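Long-range contacts in putative surface-anchored fimbrial subunit (Corynebacterium diphtheriae, PDB 3HR6), which forms the shaft of a Corynebacterium diphtheriae pilus as its major pilin, built of tandem Ig-like modules stabilised by isopeptide and disulfide bonds: residues F161-N166 with S347-Q352; A195-P200 with A258-Q263; S304-I309 with G366-T371. One frame throughout, in Å; residues are numbered along the deposited sequence.

Contact 1. Residues F161-N166 with S347-Q352; sequences FSVGEN and SLDGKQ. With CA (calcium ion), chain B.
V163 and D349 carry this contact, by backbone and side chain at once. D349 N donates to V163 O over 2.8 Å in a nearly straight bond (161° at the hydrogen), but it approaches from above the carbonyl plane. The same oxygen accepts a second hydrogen bond from a water 2.7 Å away, and that water also donates to S347 O, a solvent link beside the direct bond. With CG1 of V163 swung anti to the backbone N (chi1 170°), this methyl lies against the CB-CG bond of D349, 3.7 Å from D349 CG, the two side chains crossing at a slant. On the buried side, L348 CD2 rests on S162 CB at 3.9 Å. Two tight turns thus meet beside a calcium-binding loop: S162 to E165 is type II with G164 at positive phi, and L348 to K351 is type I'. The G164 and D349 alpha carbons come within 4.0 Å, where glycine keeps the approach free of a side chain. One step on, E165 OE1 binds the calcium ion at 2.5 Å, in a site completed by D153, D155, Q158, G160 and two waters. Q158 OE1 also accepts a hydrogen bond from S347 N. The contact joins the loop before strand 166-174 to the one between strands 327-333 and 354-355, with strand 361-375 against S162 and L348; S162 OG is hydrogen-bonded to H368 N there.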
ATOM      1  N   PHE A 161       6.003  12.604 -13.940  1.00 12.46           N
ATOM      2  CA  PHE A 161       7.215  12.212 -13.227  1.00 12.57           C
ATOM      3  C   PHE A 161       7.916  11.142 -14.030  1.00 12.03           C
ATOM      4  O   PHE A 161       8.089   9.998 -13.623  1.00 12.26           O
ATOM      5  CB  PHE A 161       6.962  11.780 -11.769  1.00 12.82           C
ATOM      6  CG  PHE A 161       5.622  11.137 -11.520  1.00 13.83           C
ATOM      7  CD1 PHE A 161       5.446   9.762 -11.658  1.00 12.31           C
ATOM      8  CD2 PHE A 161       4.541  11.904 -11.096  1.00 13.20           C
ATOM      9  CE1 PHE A 161       4.222   9.188 -11.408  1.00 12.50           C
ATOM     10  CE2 PHE A 161       3.335  11.303 -10.837  1.00 14.11           C
ATOM     11  CZ  PHE A 161       3.170   9.952 -11.040  1.00 12.92           C
ATOM     12  N   SER A 162       8.370  11.556 -15.210  1.00 12.38           N
ATOM     13  CA  SER A 162       9.204  10.694 -16.031  1.00 11.95           C
ATOM     14  C   SER A 162      10.524  10.392 -15.271  1.00 11.32           C
ATOM     15  O   SER A 162      10.912  11.090 -14.295  1.00 12.27           O
ATOM     16  CB  SER A 162       9.505  11.414 -17.336  1.00 11.47           C
ATOM     17  OG  SER A 162       8.416  11.417 -18.229  1.00 12.28           O
ATOM     18  N   VAL A 163      11.219   9.365 -15.689  1.00 12.86           N
ATOM     19  CA  VAL A 163      12.502   9.019 -15.106  1.00 13.40           C
ATOM     20  C   VAL A 163      13.376  10.276 -15.071  1.00 12.84           C
ATOM     21  O   VAL A 163      13.510  10.994 -16.058  1.00 13.86           O
ATOM     22  CB  VAL A 163      13.206   7.865 -15.934  1.00 13.84           C
ATOM     23  CG1 VAL A 163      14.663   7.663 -15.462  1.00 14.30           C
ATOM     24  CG2 VAL A 163      12.367   6.583 -15.797  1.00 13.48           C
ATOM     25  N   GLY A 164      13.908  10.575 -13.907  1.00 12.77           N
ATOM     26  CA  GLY A 164      14.781  11.703 -13.723  1.00 14.34           C
ATOM     27  C   GLY A 164      14.121  12.803 -12.915  1.00 13.87           C
ATOM     28  O   GLY A 164      14.788  13.756 -12.503  1.00 15.17           O
ATOM     29  N   GLU A 165      12.828  12.652 -12.685  1.00 13.46           N
ATOM     30  CA  GLU A 165      12.083  13.549 -11.814  1.00 14.28           C
ATOM     31  C   GLU A 165      11.563  12.789 -10.576  1.00 14.55           C
ATOM     32  O   GLU A 165      11.700  11.584 -10.446  1.00 13.26           O
ATOM     33  CB  GLU A 165      10.872  14.092 -12.586  1.00 15.48           C
ATOM     34  CG  GLU A 165      11.236  14.942 -13.815  1.00 15.88           C
ATOM     35  CD  GLU A 165      10.300  16.137 -13.981  1.00 13.68           C
ATOM     36  OE1 GLU A 165       9.079  15.962 -14.015  1.00 14.98           O
ATOM     37  OE2 GLU A 165      10.805  17.260 -14.103  1.00 18.04           O
ATOM     38  N   ASN A 166      10.962  13.545  -9.669  1.00 13.48           N
ATOM     39  CA  ASN A 166      10.351  12.968  -8.502  1.00 14.32           C
ATOM     40  C   ASN A 166       8.845  12.785  -8.636  1.00 13.82           C
ATOM     41  O   ASN A 166       8.147  13.574  -9.252  1.00 13.62           O
ATOM     42  CB  ASN A 166      10.615  13.837  -7.293  1.00 14.02           C
ATOM     43  CG  ASN A 166      12.082  14.033  -7.028  1.00 14.44           C
ATOM     44  OD1 ASN A 166      12.854  13.081  -6.942  1.00 14.91           O
ATOM     45  ND2 ASN A 166      12.495  15.293  -6.930  1.00 22.10           N
ATOM     46  N   SER A 347      12.771  16.252 -20.961  1.00 12.02           N
ATOM     47  CA  SER A 347      13.949  15.652 -20.346  1.00 13.17           C
ATOM     48  C   SER A 347      13.637  14.240 -19.854  1.00 13.13           C
ATOM     49  O   SER A 347      12.607  14.004 -19.225  1.00 13.40           O
ATOM     50  CB  SER A 347      14.427  16.550 -19.186  1.00 14.01           C
ATOM     51  OG  SER A 347      15.567  16.032 -18.585  1.00 19.24           O
ATOM     52  N   LEU A 348      14.521  13.300 -20.156  1.00 11.83           N
ATOM     53  CA  LEU A 348      14.385  11.912 -19.689  1.00 11.73           C
ATOM     54  C   LEU A 348      15.719  11.486 -19.104  1.00 12.41           C
ATOM     55  O   LEU A 348      16.739  11.458 -19.794  1.00 12.29           O
ATOM     56  CB  LEU A 348      14.028  10.903 -20.810  1.00 12.17           C
ATOM     57  CG  LEU A 348      12.793  11.259 -21.601  1.00 10.94           C
ATOM     58  CD1 LEU A 348      12.582  10.395 -22.875  1.00  9.85           C
ATOM     59  CD2 LEU A 348      11.517  11.173 -20.679  1.00 11.29           C
ATOM     60  N   ASP A 349      15.682  11.117 -17.832  1.00 13.06           N
ATOM     61  CA  ASP A 349      16.866  10.791 -17.062  1.00 14.19           C
ATOM     62  C   ASP A 349      17.986  11.829 -17.245  1.00 14.34           C
ATOM     63  O   ASP A 349      19.132  11.468 -17.455  1.00 14.91           O
ATOM     64  CB  ASP A 349      17.331   9.377 -17.449  1.00 14.99           C
ATOM     65  CG  ASP A 349      18.060   8.683 -16.337  1.00 16.74           C
ATOM     66  OD1 ASP A 349      18.150   9.212 -15.234  1.00 16.05           O
ATOM     67  OD2 ASP A 349      18.583   7.586 -16.574  1.00 18.71           O
ATOM     68  N   GLY A 350      17.618  13.122 -17.154  1.00 14.97           N
ATOM     69  CA  GLY A 350      18.557  14.226 -17.288  1.00 15.86           C
ATOM     70  C   GLY A 350      19.105  14.473 -18.685  1.00 15.55           C
ATOM     71  O   GLY A 350      20.078  15.242 -18.842  1.00 16.15           O
ATOM     72  N   LYS A 351      18.514  13.844 -19.715  1.00 15.03           N
ATOM     73  CA  LYS A 351      18.951  14.130 -21.072  1.00 15.73           C
ATOM     74  C   LYS A 351      17.826  14.834 -21.765  1.00 15.41           C
ATOM     75  O   LYS A 351      16.694  14.443 -21.591  1.00 15.09           O
ATOM     76  CB  LYS A 351      19.280  12.827 -21.824  1.00 15.20           C
ATOM     77  CG  LYS A 351      20.330  11.977 -21.175  1.00 18.62           C
ATOM     78  CD  LYS A 351      21.669  12.681 -21.129  1.00 22.77           C
ATOM     79  CE  LYS A 351      22.780  11.712 -20.792  1.00 25.18           C
ATOM     80  NZ  LYS A 351      24.078  12.304 -21.128  1.00 28.31           N
ATOM     81  N   GLN A 352      18.144  15.846 -22.577  1.00 15.33           N
ATOM     82  CA  GLN A 352      17.182  16.663 -23.272  0.50 15.76           C
ATOM     83  C   GLN A 352      17.318  16.573 -24.798  1.00 15.91           C
ATOM     84  O   GLN A 352      16.595  17.267 -25.530  1.00 15.89           O
ATOM     85  CB  GLN A 352      17.381  18.110 -22.805  0.50 16.34           C
ATOM     86  CG  GLN A 352      17.055  18.350 -21.321  0.50 17.96           C
ATOM     87  CD  GLN A 352      18.204  18.055 -20.353  0.50 19.67           C
ATOM     88  OE1 GLN A 352      19.356  18.466 -20.561  0.50 19.47           O
ATOM     89  NE2 GLN A 352      17.883  17.373 -19.268  0.50 17.53           N
TER
HETATM   90 CA    CA B   1       6.971  17.004 -13.016  1.00 20.60          CA
HETATM   91  O   HOH W   1      12.683  13.544 -16.527  1.00 17.93           O
HETATM   92  O   HOH W   2       8.868  18.760 -13.388  1.00 17.28           O
HETATM   93  O   HOH W   3       8.389  16.149 -10.966  1.00 15.65           O

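Contact 2. Residues A195-P200 with A258-Q263; sequences AELGKP and APVTKQ
E196 and L197 run beside V260 and T261 with backbones close enough for a single beta bridge, L197 to V260, whose alpha carbons are 4.8 Å apart. Two bonds make it. T261 N donates a hydrogen bond to E196 O at 2.8 Å, nearly along the C=O axis, and G198 N reaches P259 O at 2.9 Å, in the carbonyl plane. That P259 oxygen is also approached by L197 CA at 3.2 Å, a CA-H...O contact alongside the amide bond. The G198 alpha carbon faces the P259 ring; a beta carbon there would collide with P259 CG, and glycine is what allows the two segments to come this close. G198 O, packed against the A258 methyl, is buried without a polar partner in the model.

In the fold, 258-263 is the end of strand 251-259 and its exit loop, while 195-200 belongs to the connection from strand 187-192 to strand 206-209. The bridge therefore joins a crossing between the two sheets of this Ig-like, Cna-B-type module to the chain just beyond the end of strand 251-259.

L197 sets off away from 258-263, but with CG anti to the carbonyl carbon (chi1 -54°) CD2 reaches V260 CG2 at 3.7 Å, the two side chains crossing at a slant; V167 and Y169 of strand 166-174 also touch this leucine. E196 and K262 meet at about a right angle through their aliphatic parts, CG on CG at 3.9 Å, and E196 CB lies 3.4 Å from K262 O. Their charged ends stay apart, E196 OE2 being 6.6 Å from K262 NZ. A water donates to A195 O.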
ATOM      1  N   ALA A 195      10.406  -0.800  -6.950  1.00 12.89           N
ATOM      2  CA  ALA A 195      11.848  -0.802  -7.111  1.00 12.18           C
ATOM      3  C   ALA A 195      12.410   0.288  -7.973  1.00 11.34           C
ATOM      4  O   ALA A 195      13.567   0.599  -7.845  1.00 12.56           O
ATOM      5  CB  ALA A 195      12.333  -2.144  -7.650  1.00 12.73           C
ATOM      6  N   GLU A 196      11.599   0.886  -8.837  1.00 11.83           N
ATOM      7  CA  GLU A 196      12.055   1.920  -9.710  1.00 12.97           C
ATOM      8  C   GLU A 196      12.261   3.272  -8.996  1.00 13.54           C
ATOM      9  O   GLU A 196      12.721   4.235  -9.620  1.00 13.87           O
ATOM     10  CB  GLU A 196      11.082   2.051 -10.861  1.00 13.69           C
ATOM     11  CG  GLU A 196      11.009   0.749 -11.678  1.00 14.59           C
ATOM     12  CD  GLU A 196       9.907  -0.231 -11.240  1.00 15.49           C
ATOM     13  OE1 GLU A 196       9.168   0.055 -10.309  1.00 14.91           O
ATOM     14  OE2 GLU A 196       9.742  -1.336 -11.857  1.00 17.08           O
ATOM     15  N   LEU A 197      11.857   3.342  -7.734  1.00 13.44           N
ATOM     16  CA  LEU A 197      12.045   4.566  -6.952  1.00 13.65           C
ATOM     17  C   LEU A 197      13.231   4.497  -6.042  1.00 13.99           C
ATOM     18  O   LEU A 197      13.504   3.452  -5.398  1.00 15.67           O
ATOM     19  CB  LEU A 197      10.813   4.866  -6.095  1.00 12.18           C
ATOM     20  CG  LEU A 197       9.494   4.934  -6.871  1.00 11.79           C
ATOM     21  CD1 LEU A 197       8.321   5.377  -5.946  1.00 14.07           C
ATOM     22  CD2 LEU A 197       9.662   5.957  -7.995  1.00 12.88           C
ATOM     23  N   GLY A 198      13.899   5.626  -5.936  1.00 13.79           N
ATOM     24  CA  GLY A 198      14.970   5.793  -4.958  1.00 13.31           C
ATOM     25  C   GLY A 198      14.396   6.059  -3.577  1.00 14.30           C
ATOM     26  O   GLY A 198      13.209   6.009  -3.366  1.00 15.74           O
ATOM     27  N   LYS A 199      15.266   6.364  -2.619  1.00 16.20           N
ATOM     28  CA  LYS A 199      14.797   6.574  -1.278  1.00 16.72           C
ATOM     29  C   LYS A 199      14.060   7.912  -1.182  1.00 16.47           C
ATOM     30  O   LYS A 199      14.405   8.854  -1.868  1.00 16.19           O
ATOM     31  CB  LYS A 199      15.960   6.500  -0.294  1.00 18.13           C
ATOM     32  CG  LYS A 199      16.452   5.055  -0.117  1.00 19.63           C
ATOM     33  CD  LYS A 199      17.454   4.933   0.968  1.00 24.24           C
ATOM     34  CE  LYS A 199      18.120   3.579   0.932  1.00 26.04           C
ATOM     35  NZ  LYS A 199      19.084   3.493  -0.181  1.00 29.36           N
ATOM     36  N   PRO A 200      13.044   7.969  -0.335  1.00 16.47           N
ATOM     37  CA  PRO A 200      12.249   9.177  -0.120  1.00 16.65           C
ATOM     38  C   PRO A 200      13.088  10.278   0.457  1.00 15.58           C
ATOM     39  O   PRO A 200      13.937  10.015   1.331  1.00 14.85           O
ATOM     40  CB  PRO A 200      11.229   8.744   0.926  1.00 15.69           C
ATOM     41  CG  PRO A 200      11.335   7.219   0.989  1.00 19.21           C
ATOM     42  CD  PRO A 200      12.723   6.931   0.657  1.00 17.37           C
ATOM     43  N   ALA A 258       9.700  10.720  -3.889  1.00 13.48           N
ATOM     44  CA  ALA A 258      10.864   9.889  -4.180  1.00 13.14           C
ATOM     45  C   ALA A 258      11.276  10.044  -5.628  1.00 12.56           C
ATOM     46  O   ALA A 258      10.431  10.313  -6.478  1.00 14.88           O
ATOM     47  CB  ALA A 258      10.551   8.440  -3.889  1.00 14.88           C
ATOM     48  N   PRO A 259      12.572   9.839  -5.908  1.00 14.06           N
ATOM     49  CA  PRO A 259      13.023   9.948  -7.296  1.00 13.46           C
ATOM     50  C   PRO A 259      12.628   8.751  -8.160  1.00 12.48           C
ATOM     51  O   PRO A 259      12.743   7.588  -7.756  1.00 13.15           O
ATOM     52  CB  PRO A 259      14.532  10.107  -7.166  1.00 12.71           C
ATOM     53  CG  PRO A 259      14.898   9.602  -5.904  1.00 14.94           C
ATOM     54  CD  PRO A 259      13.696   9.765  -4.977  1.00 13.92           C
ATOM     55  N   VAL A 260      12.129   9.041  -9.344  1.00 12.03           N
ATOM     56  CA  VAL A 260      11.865   7.970 -10.305  1.00 11.15           C
ATOM     57  C   VAL A 260      13.196   7.701 -11.001  1.00 11.12           C
ATOM     58  O   VAL A 260      13.629   8.523 -11.791  1.00 10.59           O
ATOM     59  CB  VAL A 260      10.739   8.337 -11.309  1.00 10.64           C
ATOM     60  CG1 VAL A 260      10.493   7.215 -12.275  1.00 11.31           C
ATOM     61  CG2 VAL A 260       9.418   8.652 -10.585  1.00 11.73           C
ATOM     62  N   THR A 261      13.818   6.549 -10.771  1.00 12.33           N
ATOM     63  CA  THR A 261      15.203   6.362 -11.202  1.00 12.49           C
ATOM     64  C   THR A 261      15.339   5.518 -12.442  1.00 12.41           C
ATOM     65  O   THR A 261      16.383   5.572 -13.107  1.00 12.37           O
ATOM     66  CB  THR A 261      16.118   5.747 -10.125  1.00 14.18           C
ATOM     67  OG1 THR A 261      15.833   4.346  -9.977  1.00 15.96           O
ATOM     68  CG2 THR A 261      15.918   6.421  -8.792  1.00 16.30           C
ATOM     69  N   LYS A 262      14.293   4.763 -12.777  1.00 12.76           N
ATOM     70  CA  LYS A 262      14.374   3.927 -13.968  1.00 13.90           C
ATOM     71  C   LYS A 262      13.020   3.568 -14.461  1.00 13.17           C
ATOM     72  O   LYS A 262      12.042   3.557 -13.710  1.00 13.41           O
ATOM     73  CB  LYS A 262      15.206   2.683 -13.731  1.00 14.28           C
ATOM     74  CG  LYS A 262      14.679   1.771 -12.683  1.00 13.78           C
ATOM     75  CD  LYS A 262      15.757   0.780 -12.237  1.00 19.95           C
ATOM     76  CE  LYS A 262      15.251  -0.205 -11.211  1.00 23.51           C
ATOM     77  NZ  LYS A 262      16.321  -1.250 -10.910  1.00 26.71           N
ATOM     78  N   GLN A 263      12.981   3.220 -15.743  1.00 13.67           N
ATOM     79  CA  GLN A 263      11.740   2.855 -16.363  1.00 13.46           C
ATOM     80  C   GLN A 263      11.338   1.465 -15.876  1.00 12.96           C
ATOM     81  O   GLN A 263      12.126   0.507 -15.987  1.00 12.42           O
ATOM     82  CB  GLN A 263      11.940   2.775 -17.874  1.00 14.98           C
ATOM     83  CG  GLN A 263      10.732   2.238 -18.640  1.00 13.08           C
ATOM     84  CD  GLN A 263      10.964   2.275 -20.130  1.00 12.55           C
ATOM     85  OE1 GLN A 263      10.524   3.211 -20.838  1.00 13.72           O
ATOM     86  NE2 GLN A 263      11.642   1.274 -20.616  1.00 13.95           N
TER
HETATM   87  O   HOH W   4      15.344   2.908  -8.013  1.00 23.03           O

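Contact 3. Residues S304-I309 with G366-T371; sequences SKFGQI and GIHLGT
K305 and G307 pair with G370, L369 and I367 through four backbone hydrogen bonds, which make strands 304-309 and 366-371 antiparallel neighbours. K305 N bonds to G370 O (2.7 Å) while K305 O accepts from L369 N; G307 and I367 then bond to each other in both directions. Between K305 and F306 the register slips by one residue, a beta bulge that takes in L369, and the short axes run at 139° rather than straight antiparallel.

Among the side-chain polar groups, S304 OG and T371 OG1 share a hydrogen bond of 2.9 Å. T371 OG1 also lies at the edge of the H368 ring, in its plane, and is hydrogen-bonded to NE2 at 3.1 Å. The other nitrogen, ND1, is hydrogen-bonded to F161 N, and the F161 ring stacks on the imidazole; together these fix its rotation.

The two strands belong to a mixed sheet, probably at the junction of two Ig-like modules; strand 302-315 also pairs with 268-276 (antiparallel) and 424-432 (parallel).

Aromatic and apolar packing divides between the faces. On that of F306 and H368, H368 CA sits over the phenyl ring, 3.9 Å from its centroid, a CH-pi contact. H368 CB lies over the same face, 3.6 Å from F306 CZ, and with CG anti to the backbone N (chi1 169°) the imidazole continues past the phenyl. The two rings form an oblique pair, planes at 33°. On the other side I367 CD1 touches I309 CD1 at 3.7 Å, and L369 CD1 covers the bare backbone at G307.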
ATOM      1  N   SER A 304       1.131   4.087 -12.312  1.00 12.52           N
ATOM      2  CA  SER A 304       1.556   5.093 -13.276  1.00 13.36           C
ATOM      3  C   SER A 304       2.137   4.401 -14.483  1.00 13.51           C
ATOM      4  O   SER A 304       2.914   3.471 -14.346  1.00 13.08           O
ATOM      5  CB  SER A 304       2.575   6.022 -12.631  1.00 13.03           C
ATOM      6  OG  SER A 304       1.946   6.721 -11.559  1.00 11.38           O
ATOM      7  N   LYS A 305       1.727   4.832 -15.672  1.00 13.15           N
ATOM      8  CA  LYS A 305       2.010   4.112 -16.896  1.00 11.52           C
ATOM      9  C   LYS A 305       3.139   4.794 -17.656  1.00 11.47           C
ATOM     10  O   LYS A 305       3.123   5.999 -17.811  1.00 13.11           O
ATOM     11  CB  LYS A 305       0.750   4.115 -17.747  1.00 11.80           C
ATOM     12  CG  LYS A 305      -0.526   3.725 -16.999  1.00 11.17           C
ATOM     13  CD  LYS A 305      -0.449   2.309 -16.442  1.00 11.40           C
ATOM     14  CE  LYS A 305      -1.778   1.927 -15.814  1.00 12.09           C
ATOM     15  NZ  LYS A 305      -1.786   0.539 -15.294  1.00 11.43           N
ATOM     16  N   PHE A 306       4.070   3.985 -18.149  1.00 12.03           N
ATOM     17  CA  PHE A 306       5.264   4.503 -18.799  1.00 11.63           C
ATOM     18  C   PHE A 306       5.330   4.020 -20.213  1.00 11.55           C
ATOM     19  O   PHE A 306       4.753   3.008 -20.591  1.00 11.76           O
ATOM     20  CB  PHE A 306       6.534   4.116 -18.037  1.00 12.16           C
ATOM     21  CG  PHE A 306       6.782   4.980 -16.829  1.00 14.38           C
ATOM     22  CD1 PHE A 306       5.965   4.886 -15.702  1.00 13.05           C
ATOM     23  CD2 PHE A 306       7.779   5.931 -16.843  1.00 13.59           C
ATOM     24  CE1 PHE A 306       6.186   5.720 -14.602  1.00 15.22           C
ATOM     25  CE2 PHE A 306       8.004   6.742 -15.741  1.00 14.90           C
ATOM     26  CZ  PHE A 306       7.200   6.658 -14.634  1.00 14.85           C
ATOM     27  N   GLY A 307       6.063   4.800 -21.013  1.00 11.29           N
ATOM     28  CA  GLY A 307       6.258   4.448 -22.421  1.00 11.75           C
ATOM     29  C   GLY A 307       7.658   4.761 -22.888  1.00 12.28           C
ATOM     30  O   GLY A 307       8.457   5.379 -22.200  1.00 11.70           O
ATOM     31  N   GLN A 308       7.963   4.262 -24.056  1.00 10.44           N
ATOM     32  CA  GLN A 308       9.315   4.317 -24.614  1.00 11.41           C
ATOM     33  C   GLN A 308       9.211   4.457 -26.135  1.00 11.44           C
ATOM     34  O   GLN A 308       8.473   3.736 -26.769  1.00 11.64           O
ATOM     35  CB  GLN A 308       9.996   2.989 -24.305  1.00 13.08           C
ATOM     36  CG  GLN A 308      11.342   2.804 -24.909  1.00 14.16           C
ATOM     37  CD  GLN A 308      12.009   1.563 -24.378  1.00 14.60           C
ATOM     38  OE1 GLN A 308      12.762   1.645 -23.400  1.00 15.32           O
ATOM     39  NE2 GLN A 308      11.738   0.409 -25.008  1.00 16.02           N
ATOM     40  N   ILE A 309       9.985   5.381 -26.689  1.00 11.64           N
ATOM     41  CA  ILE A 309      10.014   5.670 -28.123  1.00 11.19           C
ATOM     42  C   ILE A 309      11.347   5.163 -28.631  1.00 11.02           C
ATOM     43  O   ILE A 309      12.372   5.464 -28.070  1.00 10.92           O
ATOM     44  CB  ILE A 309       9.888   7.174 -28.387  1.00 11.77           C
ATOM     45  CG1 ILE A 309       8.495   7.655 -27.987  1.00 12.33           C
ATOM     46  CG2 ILE A 309      10.111   7.471 -29.867  1.00 12.32           C
ATOM     47  CD1 ILE A 309       8.414   9.158 -27.879  1.00 13.48           C
ATOM     48  N   GLY A 366      11.400   5.789 -20.323  1.00 11.57           N
ATOM     49  CA  GLY A 366      10.954   6.358 -19.076  1.00 11.73           C
ATOM     50  C   GLY A 366      10.057   7.562 -19.100  1.00 11.70           C
ATOM     51  O   GLY A 366      10.038   8.407 -18.161  1.00 12.23           O
ATOM     52  N   ILE A 367       9.251   7.629 -20.148  1.00 10.85           N
ATOM     53  CA  ILE A 367       8.278   8.641 -20.340  1.00 11.93           C
ATOM     54  C   ILE A 367       7.053   8.280 -19.495  1.00 11.03           C
ATOM     55  O   ILE A 367       6.362   7.298 -19.793  1.00 12.24           O
ATOM     56  CB  ILE A 367       7.849   8.787 -21.818  1.00 10.85           C
ATOM     57  CG1 ILE A 367       9.061   9.083 -22.734  1.00 12.81           C
ATOM     58  CG2 ILE A 367       6.850   9.882 -21.918  1.00 10.81           C
ATOM     59  CD1 ILE A 367       8.827   8.792 -24.227  1.00 13.14           C
ATOM     60  N   HIS A 368       6.772   9.086 -18.476  1.00 11.59           N
ATOM     61  CA  HIS A 368       5.572   8.879 -17.660  1.00 12.00           C
ATOM     62  C   HIS A 368       4.394   9.455 -18.411  1.00 12.17           C
ATOM     63  O   HIS A 368       4.320  10.652 -18.694  1.00 13.54           O
ATOM     64  CB  HIS A 368       5.733   9.541 -16.291  1.00 11.11           C
ATOM     65  CG  HIS A 368       4.458   9.606 -15.511  1.00 10.63           C
ATOM     66  ND1 HIS A 368       4.037  10.734 -14.812  1.00 10.67           N
ATOM     67  CD2 HIS A 368       3.487   8.676 -15.328  1.00 12.59           C
ATOM     68  CE1 HIS A 368       2.893  10.477 -14.216  1.00 12.16           C
ATOM     69  NE2 HIS A 368       2.510   9.250 -14.552  1.00 11.82           N
ATOM     70  N   LEU A 369       3.438   8.610 -18.758  1.00 11.88           N
ATOM     71  CA  LEU A 369       2.305   9.009 -19.557  1.00 11.53           C
ATOM     72  C   LEU A 369       1.088   9.461 -18.767  1.00 12.07           C
ATOM     73  O   LEU A 369       0.384  10.363 -19.163  1.00 13.32           O
ATOM     74  CB  LEU A 369       1.918   7.832 -20.441  1.00 11.84           C
ATOM     75  CG  LEU A 369       2.973   7.409 -21.423  1.00 12.97           C
ATOM     76  CD1 LEU A 369       2.518   6.120 -22.067  1.00 11.89           C
ATOM     77  CD2 LEU A 369       3.160   8.454 -22.515  1.00 13.82           C
ATOM     78  N   GLY A 370       0.873   8.822 -17.619  1.00 11.65           N
ATOM     79  CA  GLY A 370      -0.300   9.104 -16.813  1.00 12.28           C
ATOM     80  C   GLY A 370      -0.439   8.111 -15.687  1.00 11.62           C
ATOM     81  O   GLY A 370       0.407   7.228 -15.552  1.00 12.16           O
ATOM     82  N   THR A 371      -1.520   8.251 -14.917  1.00 11.92           N
ATOM     83  CA  THR A 371      -1.697   7.499 -13.677  1.00 11.32           C
ATOM     84  C   THR A 371      -3.150   7.067 -13.493  1.00 10.57           C
ATOM     85  O   THR A 371      -4.098   7.815 -13.736  1.00 12.69           O
ATOM     86  CB  THR A 371      -1.251   8.319 -12.470  1.00 11.83           C
ATOM     87  OG1 THR A 371       0.110   8.668 -12.658  1.00 12.30           O
ATOM     88  CG2 THR A 371      -1.384   7.488 -11.195  1.00 11.72           C
TER

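In the fold
The three contacts lie close together near the calcium site, probably where one module passes into the next. Contacts 1 and 2, with centres about 11 Å apart, join through V260: its N lies 2.8 Å from E165 O and its O 3.0 Å from G164 N, both probable hydrogen bonds. Contacts 1 and 3, centres also about 11 Å apart, meet at H368, with F161 N 2.8 Å from H368 ND1 and S162 OG 2.9 Å from H368 N. Between contacts 2 and 3, centres about 14 Å apart, Q263 OE1 is 2.8 Å from G366 N and Q263 NE2 3.0 Å from Q308 OE1. E165 binds the metal directly; the side chain of H368 is about 7 Å from the calcium ion, and the side chain of V260 is about 9 Å from the calcium ion.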